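Local atomic coordinates of prepilin-like protein (PDB entry 6QVF), a protein that is a type IV pilin-like protein of natural competence, probably acting at the pilus tip as a receptor for DNA taken up by the cell. Residues K31-P36 / S57-D62. Sequence-based numbering, arbitrary orientation.
Sequences KSEIVP and SFYFVD
Lys31 sets CG opposite its backbone N (chi1 -178°) and bends its chain at chi3 (65°), which lays CE over the ring of Tyr59, 3.5 Å from the centroid and almost on the ring normal. This CH-pi contact is joined by Lys31 NZ, which approaches over the same face in a cation-pi contact, 4.3 Å from the centroid of the Tyr59 ring. The extended chain of Glu33 reaches the ring edge, where OE1 accepts a 2.8 Å hydrogen bond from Tyr59 OH. A phenylalanine in place of Tyr59 would remove the hydroxyl and would probably leave Glu33 OE1 without this donor. Arg86 adds a second cation-pi contact to Tyr59. Along the backbones, Glu33 and Ser57 form a hydrogen-bonded antiparallel pair: Glu33 N donates to Ser57 O at 2.9 Å and Ser57 N to Glu33 O at 2.8 Å. At the neighbouring non-hydrogen-bonded pair, Ser32 CB lies 3.9 Å from Phe58 CD1. Lys31 O receives Tyr59 N at 3.0 Å, and a water links the same oxygen to Phe60 N. Strand 55-58, paired with 32-35, thus leads on into helix 59-66, a strand-to-helix junction in the small sheet that follows the long N-terminal helix 2-30, the hallmark helix of type IV pilins.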
ATOM      1  N   LYS B  31      -7.257 -17.388  -0.653  1.00 16.47           N
ATOM      2  CA  LYS B  31      -7.431 -18.839  -0.490  1.00 18.79           C
ATOM      3  C   LYS B  31      -8.849 -19.249  -0.903  1.00 16.85           C
ATOM      4  O   LYS B  31      -9.824 -18.555  -0.610  1.00 16.70           O
ATOM      5  CB  LYS B  31      -7.182 -19.191   0.983  1.00 20.87           C
ATOM      6  CG  LYS B  31      -7.260 -20.658   1.356  1.00 25.07           C
ATOM      7  CD  LYS B  31      -6.652 -20.911   2.713  1.00 27.05           C
ATOM      8  CE  LYS B  31      -7.381 -20.256   3.854  1.00 30.04           C
ATOM      9  NZ  LYS B  31      -6.815 -20.658   5.159  1.00 32.63           N
ATOM     10  N   SER B  32      -8.978 -20.442  -1.482  1.00 17.53           N
ATOM     11  CA  SER B  32     -10.272 -21.038  -1.779  1.00 18.29           C
ATOM     12  C   SER B  32     -10.226 -22.491  -1.333  1.00 19.83           C
ATOM     13  O   SER B  32      -9.119 -23.069  -1.169  1.00 22.03           O
ATOM     14  CB  SER B  32     -10.646 -20.907  -3.208  1.00 21.08           C
ATOM     15  OG  SER B  32      -9.801 -21.636  -4.067  1.00 24.29           O
ATOM     16  N   GLU B  33     -11.423 -23.074  -1.165  1.00 20.97           N
ATOM     17  CA  GLU B  33     -11.583 -24.465  -0.743  1.00 22.37           C
ATOM     18  C   GLU B  33     -12.832 -25.026  -1.412  1.00 22.28           C
ATOM     19  O   GLU B  33     -13.803 -24.284  -1.690  1.00 22.42           O
ATOM     20  CB  GLU B  33     -11.642 -24.418   0.785  1.00 31.44           C
ATOM     21  CG  GLU B  33     -12.100 -25.628   1.531  1.00 37.93           C
ATOM     22  CD  GLU B  33     -12.228 -25.359   3.018  1.00 44.28           C
ATOM     23  OE1 GLU B  33     -11.546 -24.440   3.531  1.00 36.43           O
ATOM     24  OE2 GLU B  33     -13.014 -26.067   3.671  1.00 48.19           O
ATOM     25  N   ILE B  34     -12.815 -26.327  -1.668  1.00 23.53           N
ATOM     26  CA  ILE B  34     -13.967 -27.011  -2.205  1.00 23.25           C
ATOM     27  C   ILE B  34     -14.842 -27.471  -1.036  1.00 25.07           C
ATOM     28  O   ILE B  34     -14.354 -28.056  -0.062  1.00 26.63           O
ATOM     29  CB  ILE B  34     -13.524 -28.203  -3.074  1.00 26.20           C
ATOM     30  CG1 ILE B  34     -12.600 -27.780  -4.206  1.00 29.34           C
ATOM     31  CG2 ILE B  34     -14.742 -28.929  -3.609  1.00 25.89           C
ATOM     32  CD1 ILE B  34     -13.129 -26.653  -5.045  1.00 30.52           C
ATOM     33  N   VAL B  35     -16.148 -27.224  -1.155  1.00 25.11           N
ATOM     34  CA  VAL B  35     -17.095 -27.559  -0.113  1.00 25.52           C
ATOM     35  C   VAL B  35     -18.321 -28.191  -0.765  1.00 23.88           C
ATOM     36  O   VAL B  35     -18.617 -27.962  -1.933  1.00 23.18           O
ATOM     37  CB  VAL B  35     -17.486 -26.327   0.733  1.00 25.12           C
ATOM     38  CG1 VAL B  35     -16.264 -25.656   1.362  1.00 24.75           C
ATOM     39  CG2 VAL B  35     -18.301 -25.315  -0.074  1.00 26.09           C
ATOM     40  N   PRO B  36     -19.092 -28.982  -0.004  1.00 27.73           N
ATOM     41  CA  PRO B  36     -20.315 -29.588  -0.529  1.00 28.90           C
ATOM     42  C   PRO B  36     -21.435 -28.552  -0.655  1.00 29.30           C
ATOM     43  O   PRO B  36     -21.339 -27.450  -0.077  1.00 27.43           O
ATOM     44  CB  PRO B  36     -20.652 -30.687   0.480  1.00 30.88           C
ATOM     45  CG  PRO B  36     -19.931 -30.327   1.733  1.00 32.33           C
ATOM     46  CD  PRO B  36     -18.754 -29.447   1.342  1.00 28.28           C
ATOM     47  N   SER B  57     -15.551 -22.198  -2.328  1.00 17.06           N
ATOM     48  CA  SER B  57     -15.712 -21.240  -1.273  1.00 17.95           C
ATOM     49  C   SER B  57     -14.474 -20.360  -1.258  1.00 16.64           C
ATOM     50  O   SER B  57     -13.337 -20.868  -1.190  1.00 18.17           O
ATOM     51  CB  SER B  57     -15.894 -21.932   0.045  1.00 19.89           C
ATOM     52  OG  SER B  57     -16.071 -21.018   1.133  1.00 20.46           O
ATOM     53  N   PHE B  58     -14.701 -19.039  -1.300  1.00 14.65           N
ATOM     54  CA  PHE B  58     -13.588 -18.082  -1.289  1.00 16.06           C
ATOM     55  C   PHE B  58     -13.469 -17.402   0.075  1.00 16.50           C
ATOM     56  O   PHE B  58     -14.400 -16.761   0.523  1.00 16.00           O
ATOM     57  CB  PHE B  58     -13.788 -17.000  -2.352  1.00 16.18           C
ATOM     58  CG  PHE B  58     -13.857 -17.520  -3.759  1.00 15.81           C
ATOM     59  CD1 PHE B  58     -12.707 -17.862  -4.421  1.00 17.39           C
ATOM     60  CD2 PHE B  58     -15.063 -17.706  -4.417  1.00 16.85           C
ATOM     61  CE1 PHE B  58     -12.739 -18.335  -5.714  1.00 20.94           C
ATOM     62  CE2 PHE B  58     -15.089 -18.205  -5.711  1.00 20.65           C
ATOM     63  CZ  PHE B  58     -13.925 -18.523  -6.348  1.00 19.61           C
ATOM     64  N   TYR B  59     -12.298 -17.526   0.683  1.00 15.11           N
ATOM     65  CA  TYR B  59     -12.047 -16.848   1.944  1.00 16.15           C
ATOM     66  C   TYR B  59     -12.125 -15.323   1.764  1.00 15.00           C
ATOM     67  O   TYR B  59     -12.269 -14.610   2.753  1.00 14.35           O
ATOM     68  CB  TYR B  59     -10.705 -17.269   2.542  1.00 16.87           C
ATOM     69  CG  TYR B  59     -10.736 -18.591   3.262  1.00 18.51           C
ATOM     70  CD1 TYR B  59     -10.962 -19.770   2.571  1.00 20.33           C
ATOM     71  CD2 TYR B  59     -10.670 -18.661   4.635  1.00 21.35           C
ATOM     72  CE1 TYR B  59     -11.004 -20.996   3.224  1.00 22.76           C
ATOM     73  CE2 TYR B  59     -10.682 -19.879   5.303  1.00 25.74           C
ATOM     74  CZ  TYR B  59     -10.894 -21.052   4.598  1.00 24.97           C
ATOM     75  OH  TYR B  59     -10.959 -22.260   5.245  1.00 29.30           O
ATOM     76  N   PHE B  60     -11.940 -14.847   0.536  1.00 13.19           N
ATOM     77  CA  PHE B  60     -12.081 -13.416   0.249  1.00 13.57           C
ATOM     78  C   PHE B  60     -13.368 -12.891   0.900  1.00 15.36           C
ATOM     79  O   PHE B  60     -13.403 -11.803   1.500  1.00 15.33           O
ATOM     80  CB  PHE B  60     -12.060 -13.167  -1.254  1.00 15.47           C
ATOM     81  CG  PHE B  60     -12.215 -11.720  -1.612  1.00 15.51           C
ATOM     82  CD1 PHE B  60     -13.470 -11.124  -1.646  1.00 16.69           C
ATOM     83  CD2 PHE B  60     -11.089 -10.952  -1.839  1.00 17.51           C
ATOM     84  CE1 PHE B  60     -13.592  -9.766  -1.915  1.00 19.85           C
ATOM     85  CE2 PHE B  60     -11.231  -9.604  -2.168  1.00 19.29           C
ATOM     86  CZ  PHE B  60     -12.467  -9.025  -2.189  1.00 20.68           C
ATOM     87  N   VAL B  61     -14.453 -13.646   0.732  1.00 13.95           N
ATOM     88  CA  VAL B  61     -15.762 -13.221   1.263  1.00 14.72           C
ATOM     89  C   VAL B  61     -15.718 -13.097   2.781  1.00 15.02           C
ATOM     90  O   VAL B  61     -16.215 -12.116   3.353  1.00 14.67           O
ATOM     91  CB  VAL B  61     -16.864 -14.197   0.817  1.00 14.59           C
ATOM     92  CG1 VAL B  61     -18.233 -13.832   1.379  1.00 16.62           C
ATOM     93  CG2 VAL B  61     -16.917 -14.313  -0.692  1.00 16.85           C
ATOM     94  N   ASP B  62     -15.153 -14.102   3.452  1.00 16.14           N
ATOM     95  CA  ASP B  62     -15.060 -14.111   4.886  1.00 15.71           C
ATOM     96  C   ASP B  62     -14.260 -12.906   5.380  1.00 13.73           C
ATOM     97  O   ASP B  62     -14.702 -12.191   6.280  1.00 15.34           O
ATOM     98  CB  ASP B  62     -14.472 -15.416   5.405  1.00 15.34           C
ATOM     99  CG  ASP B  62     -15.314 -16.579   4.916  1.00 18.29           C
ATOM    100  OD1 ASP B  62     -16.385 -16.796   5.505  1.00 19.41           O
ATOM    101  OD2 ASP B  62     -14.928 -17.190   3.889  1.00 18.02           O
TER
HETATM  102  O   HOH W   1     -10.396 -16.006  -1.636  1.00 15.11           O